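Local coordinates for DUF2787 domain-containing protein (Vibrio cholerae, PDB 2V1L) that is of unknown function but is encoded in a pathogenicity island and shares structural homology with the human P32 protein, at residues Glu75-Phe80 and Gln124-Asn129; Arg100-Thr105 and Trp110-Gly115. All blocks are in the same frame, centred on the assembly; numbering follows the deposited sequence.

Interaction 1: Glu75-Phe80 and Gln124-Asn129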
loop_
_atom_site.group_PDB
_atom_site.type_symbol
_atom_site.label_atom_id
_atom_site.label_comp_id
_atom_site.label_asym_id
_atom_site.label_seq_id
_atom_site.Cartn_x
_atom_site.Cartn_y
_atom_site.Cartn_z
ATOM N N GLU A 75 -8.211 -3.527 -1.435
ATOM C CA GLU A 75 -8.336 -3.662 -2.896
ATOM C C GLU A 75 -6.986 -3.750 -3.595
ATOM O O GLU A 75 -6.723 -4.683 -4.336
ATOM C CB GLU A 75 -9.131 -2.488 -3.464
ATOM C CG GLU A 75 -10.476 -2.308 -2.802
ATOM C CD GLU A 75 -11.509 -3.292 -3.300
ATOM O OE1 GLU A 75 -11.313 -4.522 -3.142
ATOM O OE2 GLU A 75 -12.527 -2.814 -3.849
ATOM N N TYR A 76 -6.146 -2.753 -3.369
ATOM C CA TYR A 76 -4.799 -2.785 -3.864
ATOM C C TYR A 76 -3.888 -1.919 -3.009
ATOM O O TYR A 76 -4.356 -1.045 -2.285
ATOM C CB TYR A 76 -4.761 -2.300 -5.326
ATOM C CG TYR A 76 -5.260 -0.883 -5.527
ATOM C CD1 TYR A 76 -6.540 -0.648 -6.033
ATOM C CD2 TYR A 76 -4.455 0.215 -5.227
ATOM C CE1 TYR A 76 -7.016 0.644 -6.234
ATOM C CE2 TYR A 76 -4.915 1.528 -5.432
ATOM C CZ TYR A 76 -6.204 1.724 -5.937
ATOM O OH TYR A 76 -6.684 2.997 -6.124
ATOM N N ILE A 77 -2.588 -2.151 -3.128
ATOM C CA ILE A 77 -1.581 -1.277 -2.527
ATOM C C ILE A 77 -0.597 -0.910 -3.621
ATOM O O ILE A 77 -0.048 -1.803 -4.249
ATOM C CB ILE A 77 -0.808 -2.000 -1.368
ATOM C CG1 ILE A 77 -1.766 -2.424 -0.265
ATOM C CG2 ILE A 77 0.296 -1.087 -0.794
ATOM C CD1 ILE A 77 -1.111 -3.299 0.819
ATOM N N THR A 78 -0.374 0.391 -3.833
ATOM C CA THR A 78 0.581 0.880 -4.813
ATOM C C THR A 78 1.578 1.856 -4.212
ATOM O O THR A 78 1.196 2.803 -3.508
ATOM C CB THR A 78 -0.143 1.580 -5.996
ATOM O OG1 THR A 78 -1.191 0.726 -6.474
ATOM C CG2 THR A 78 0.815 1.838 -7.167
ATOM N N ASP A 79 2.849 1.613 -4.537
ATOM C CA ASP A 79 4.006 2.435 -4.218
ATOM C C ASP A 79 4.465 3.035 -5.555
ATOM O O ASP A 79 4.622 2.300 -6.550
ATOM C CB ASP A 79 5.096 1.516 -3.619
ATOM C CG ASP A 79 6.426 2.192 -3.440
ATOM O OD1 ASP A 79 6.964 2.772 -4.390
ATOM O OD2 ASP A 79 6.964 2.117 -2.330
ATOM N N PHE A 80 4.638 4.353 -5.593
ATOM C CA PHE A 80 4.997 5.046 -6.839
ATOM C C PHE A 80 6.375 5.629 -6.689
ATOM O O PHE A 80 6.785 5.954 -5.578
ATOM C CB PHE A 80 4.059 6.210 -7.143
ATOM C CG PHE A 80 2.606 5.843 -7.201
ATOM C CD1 PHE A 80 1.988 5.609 -8.415
ATOM C CD2 PHE A 80 1.836 5.786 -6.024
ATOM C CE1 PHE A 80 0.641 5.304 -8.458
ATOM C CE2 PHE A 80 0.505 5.490 -6.060
ATOM C CZ PHE A 80 -0.103 5.238 -7.266
ATOM N N GLN A 124 6.482 -8.722 2.221
ATOM C CA GLN A 124 6.925 -8.647 3.608
ATOM C C GLN A 124 7.970 -7.567 3.806
ATOM O O GLN A 124 7.949 -6.883 4.810
ATOM C CB GLN A 124 7.521 -9.991 4.042
ATOM C CG GLN A 124 6.453 -11.059 4.261
ATOM C CD GLN A 124 7.101 -12.347 4.678
ATOM O OE1 GLN A 124 8.198 -12.685 4.207
ATOM N NE2 GLN A 124 6.458 -13.057 5.601
ATOM N N LEU A 125 8.894 -7.470 2.870
ATOM C CA LEU A 125 9.886 -6.418 2.884
ATOM C C LEU A 125 9.276 -5.062 2.671
ATOM O O LEU A 125 9.581 -4.159 3.411
ATOM C CB LEU A 125 10.994 -6.665 1.853
ATOM C CG LEU A 125 11.919 -7.830 2.173
ATOM C CD1 LEU A 125 12.533 -8.374 0.861
ATOM C CD2 LEU A 125 13.027 -7.434 3.131
ATOM N N TRP A 126 8.444 -4.914 1.635
ATOM C CA TRP A 126 7.727 -3.656 1.412
ATOM C C TRP A 126 6.978 -3.200 2.679
ATOM O O TRP A 126 7.045 -2.009 3.069
ATOM C CB TRP A 126 6.694 -3.774 0.264
ATOM C CG TRP A 126 5.954 -2.488 0.155
ATOM C CD1 TRP A 126 6.389 -1.365 -0.463
ATOM C CD2 TRP A 126 4.708 -2.151 0.788
ATOM N NE1 TRP A 126 5.475 -0.353 -0.295
ATOM C CE2 TRP A 126 4.433 -0.810 0.469
ATOM C CE3 TRP A 126 3.785 -2.863 1.558
ATOM C CZ2 TRP A 126 3.274 -0.164 0.897
ATOM C CZ3 TRP A 126 2.638 -2.211 2.012
ATOM C CH2 TRP A 126 2.397 -0.875 1.676
ATOM N N GLU A 127 6.229 -4.116 3.289
ATOM C CA GLU A 127 5.365 -3.746 4.422
ATOM C C GLU A 127 6.130 -3.367 5.695
ATOM O O GLU A 127 5.710 -2.476 6.410
ATOM C CB GLU A 127 4.385 -4.873 4.752
ATOM C CG GLU A 127 3.259 -4.460 5.728
ATOM C CD GLU A 127 2.613 -5.670 6.405
ATOM O OE1 GLU A 127 1.467 -6.030 6.052
ATOM O OE2 GLU A 127 3.267 -6.269 7.281
ATOM N N SER A 128 7.212 -4.081 5.981
ATOM C CA SER A 128 8.156 -3.769 7.082
ATOM C C SER A 128 8.787 -2.356 6.915
ATOM O O SER A 128 8.868 -1.543 7.853
ATOM C CB SER A 128 9.237 -4.888 7.107
ATOM O OG SER A 128 10.427 -4.464 7.764
ATOM N N ASN A 129 9.185 -2.043 5.692
ATOM C CA ASN A 129 9.656 -0.699 5.347
ATOM C C ASN A 129 8.561 0.356 5.559
ATOM O O ASN A 129 8.743 1.332 6.287
ATOM C CB ASN A 129 10.141 -0.688 3.889
ATOM C CG ASN A 129 11.496 -1.372 3.701
ATOM O OD1 ASN A 129 11.963 -1.538 2.567
ATOM N ND2 ASN A 129 12.136 -1.757 4.798
HETATM O O HOH W 1 6.598 2.584 0.453
#

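Interaction 2: Arg100-Thr105 and Trp110-Gly115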
loop_
_atom_site.group_PDB
_atom_site.type_symbol
_atom_site.label_atom_id
_atom_site.label_comp_id
_atom_site.label_asym_id
_atom_site.label_seq_id
_atom_site.Cartn_x
_atom_site.Cartn_y
_atom_site.Cartn_z
ATOM N N ARG A 100 -7.584 -8.374 -8.247
ATOM C CA ARG A 100 -7.245 -9.120 -9.447
ATOM C C ARG A 100 -6.339 -10.313 -9.177
ATOM O O ARG A 100 -6.208 -11.223 -10.018
ATOM C CB ARG A 100 -6.531 -8.169 -10.387
ATOM C CG ARG A 100 -6.855 -8.380 -11.789
ATOM C CD ARG A 100 -6.431 -7.195 -12.600
ATOM N NE ARG A 100 -6.232 -7.665 -13.939
ATOM C CZ ARG A 100 -6.183 -6.900 -15.018
ATOM N NH1 ARG A 100 -6.311 -5.576 -14.944
ATOM N NH2 ARG A 100 -6.010 -7.499 -16.170
ATOM N N GLY A 101 -5.700 -10.320 -8.008
ATOM C CA GLY A 101 -4.776 -11.394 -7.659
ATOM C C GLY A 101 -3.399 -11.308 -8.303
ATOM O O GLY A 101 -2.729 -12.318 -8.444
ATOM N N ASP A 102 -2.966 -10.110 -8.678
ATOM C CA ASP A 102 -1.638 -9.916 -9.308
ATOM C C ASP A 102 -0.761 -8.931 -8.544
ATOM O O ASP A 102 -1.270 -8.039 -7.875
ATOM C CB ASP A 102 -1.778 -9.356 -10.723
ATOM C CG ASP A 102 -2.347 -10.362 -11.716
ATOM O OD1 ASP A 102 -1.946 -11.547 -11.729
ATOM O OD2 ASP A 102 -3.197 -9.927 -12.506
ATOM N N PHE A 103 0.552 -9.079 -8.691
ATOM C CA PHE A 103 1.499 -8.071 -8.204
ATOM C C PHE A 103 2.354 -7.591 -9.363
ATOM O O PHE A 103 2.531 -8.309 -10.355
ATOM C CB PHE A 103 2.355 -8.567 -7.001
ATOM C CG PHE A 103 3.457 -9.519 -7.369
ATOM C CD1 PHE A 103 3.191 -10.891 -7.552
ATOM C CD2 PHE A 103 4.764 -9.062 -7.558
ATOM C CE1 PHE A 103 4.221 -11.786 -7.898
ATOM C CE2 PHE A 103 5.802 -9.952 -7.922
ATOM C CZ PHE A 103 5.520 -11.313 -8.089
ATOM N N PHE A 104 2.875 -6.380 -9.231
ATOM C CA PHE A 104 3.766 -5.804 -10.204
ATOM C C PHE A 104 5.039 -5.219 -9.587
ATOM O O PHE A 104 5.002 -4.550 -8.546
ATOM C CB PHE A 104 3.044 -4.675 -10.937
ATOM C CG PHE A 104 3.887 -3.961 -11.917
ATOM C CD1 PHE A 104 3.995 -4.428 -13.225
ATOM C CD2 PHE A 104 4.550 -2.809 -11.566
ATOM C CE1 PHE A 104 4.770 -3.747 -14.145
ATOM C CE2 PHE A 104 5.346 -2.144 -12.473
ATOM C CZ PHE A 104 5.450 -2.603 -13.771
ATOM N N THR A 105 6.137 -5.428 -10.294
ATOM C CA THR A 105 7.353 -4.701 -10.086
ATOM C C THR A 105 7.915 -4.333 -11.464
ATOM O O THR A 105 7.619 -5.016 -12.431
ATOM C CB THR A 105 8.309 -5.618 -9.299
ATOM O OG1 THR A 105 8.172 -5.336 -7.899
ATOM C CG2 THR A 105 9.704 -5.503 -9.746
ATOM N N TRP A 110 4.063 -8.391 -14.292
ATOM C CA TRP A 110 2.847 -8.957 -13.669
ATOM C C TRP A 110 2.948 -10.444 -13.436
ATOM O O TRP A 110 3.242 -11.204 -14.372
ATOM C CB TRP A 110 1.667 -8.810 -14.606
ATOM C CG TRP A 110 1.505 -7.468 -15.035
ATOM C CD1 TRP A 110 1.934 -6.898 -16.208
ATOM C CD2 TRP A 110 0.907 -6.453 -14.283
ATOM N NE1 TRP A 110 1.612 -5.575 -16.211
ATOM C CE2 TRP A 110 0.981 -5.287 -15.029
ATOM C CE3 TRP A 110 0.308 -6.421 -13.031
ATOM C CZ2 TRP A 110 0.467 -4.121 -14.579
ATOM C CZ3 TRP A 110 -0.198 -5.274 -12.586
ATOM C CH2 TRP A 110 -0.115 -4.130 -13.333
ATOM N N ASN A 111 2.638 -10.856 -12.209
ATOM C CA ASN A 111 2.596 -12.266 -11.826
ATOM C C ASN A 111 1.514 -12.497 -10.768
ATOM O O ASN A 111 1.173 -11.592 -10.015
ATOM C CB ASN A 111 3.960 -12.761 -11.347
ATOM C CG ASN A 111 4.926 -13.024 -12.499
ATOM O OD1 ASN A 111 4.714 -13.934 -13.316
ATOM N ND2 ASN A 111 5.983 -12.226 -12.574
ATOM N N PRO A 112 0.921 -13.691 -10.757
ATOM C CA PRO A 112 -0.129 -13.906 -9.782
ATOM C C PRO A 112 0.433 -14.050 -8.380
ATOM O O PRO A 112 1.587 -14.450 -8.196
ATOM C CB PRO A 112 -0.801 -15.209 -10.260
ATOM C CG PRO A 112 -0.257 -15.457 -11.676
ATOM C CD PRO A 112 1.119 -14.867 -11.628
ATOM N N ILE A 113 -0.388 -13.715 -7.395
ATOM C CA ILE A 113 0.041 -13.694 -6.002
ATOM C C ILE A 113 -0.045 -15.078 -5.295
ATOM O O ILE A 113 0.892 -15.492 -4.606
ATOM C CB ILE A 113 -0.790 -12.641 -5.253
ATOM C CG1 ILE A 113 -0.319 -11.223 -5.611
ATOM C CG2 ILE A 113 -0.790 -12.900 -3.757
ATOM C CD1 ILE A 113 -1.358 -10.126 -5.297
ATOM N N VAL A 114 -1.159 -15.784 -5.504
ATOM C CA VAL A 114 -1.581 -16.941 -4.677
ATOM C C VAL A 114 -0.487 -17.788 -3.986
ATOM O O VAL A 114 -0.195 -17.573 -2.788
ATOM C CB VAL A 114 -2.648 -17.808 -5.406
ATOM C CG1 VAL A 114 -2.759 -19.215 -4.799
ATOM C CG2 VAL A 114 -3.995 -17.116 -5.334
ATOM N N GLY A 115 0.118 -18.728 -4.710
ATOM C CA GLY A 115 1.118 -19.636 -4.107
ATOM C C GLY A 115 2.513 -19.228 -4.537
ATOM O O GLY A 115 3.409 -20.066 -4.681
#

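Interaction 1: Glu75-Phe80 and Gln124-Asn129
I77 on strand 72-82 and W126 on helix 117-135 meet through one methyl branch: CG2 of I77 lies 3.2 Å from CH2 of W126, at the far end of the six-membered ring, and 3.5 Å from CZ2. The approach is oblique to the ring. CD1 of I77, on the other branch, is more distant, 4.1 Å from CZ3 of W126. In W126, CG stands anti to the backbone N (chi1 177°), which extends the indole from the helix toward the strand. Two residues on, D79 brings OD2 to the indole edge, 3.5 Å from NE1 of W126 and near the ring plane, with carboxylate and ring planes 76° apart. This pair makes no direct hydrogen bond. A water joins them, donating to OD2 of D79 at 2.8 Å and accepting a weak bond from NE1 of W126 at 3.2 Å. In the next shell, H58 ND1 hydrogen-bonds OD1 of D79, fixing the carboxylate by its other oxygen, while F17 of helix 15-29 touches both I77 and W126. All three contact residues are buried. I77 on W126 gives apolar packing of helix on sheet, while the buried D79 carboxylate is satisfied by H58 at OD1 and by water at OD2.

Interaction 2: Arg100-Thr105 and Trp110-Gly115
One face of the W110 indole is covered by F104: CD1 of F104 sits over its centre, 3.6 Å from CE2 of W110, and CB of F104 makes a CH-pi contact 4.0 Å from the centroid of the six-membered ring. The two ring planes are inclined at 47°, an oblique pairing. On the other face of the hairpin, P112 O and CG1 of I113 lie at the edge of the F103 ring, near its plane. This ring crosses the N111 side chain obliquely, ring and amide planes 41° apart, with CE1 of F103 3.6 Å from CB of N111. At chi1 76° the F103 ring is flanked by both its own backbone N and carbonyl C, a rotation that turns it toward N111 and toward A119 and L122 of helix 117-135. I113 folds back with CD1 3.3 Å from O of D102. Backbone bonds fix the register: F103 N to N111 O at 2.9 Å and N111 N to F103 O at 3.2 Å form the hydrogen-bonded pair, flanked by the non-hydrogen-bonded pairs D102-P112 and F104-W110. Beyond them, I113 N bonds G101 O at 2.9 Å. G101, with positive phi, and D102 both face D97 in a G1 beta bulge. These features define an antiparallel beta hairpin at the end of the sheet.

Overall arrangement
Interactions 1 and 2 have centres about 13 Å apart, with nearest atoms about 5 Å apart and no direct touch. Both segments of interaction 2 fall between those of interaction 1 in the sequence: strand 72-82 comes first, then the hairpin of strands 102-105 and 111-112, then helix 117-135. Both reach the same antiparallel sheet, in which strand 95-97 pairs with 72-82 and 102-105. The centre of interaction 1 is about 4 Å from the centre of the chain, that of interaction 2 about 14 Å. Helix 117-135 starts just after the hairpin and packs on strand 72-82 through W126, while F103 touches its A119 and L122; one helix thus serves both the middle and the end of the sheet.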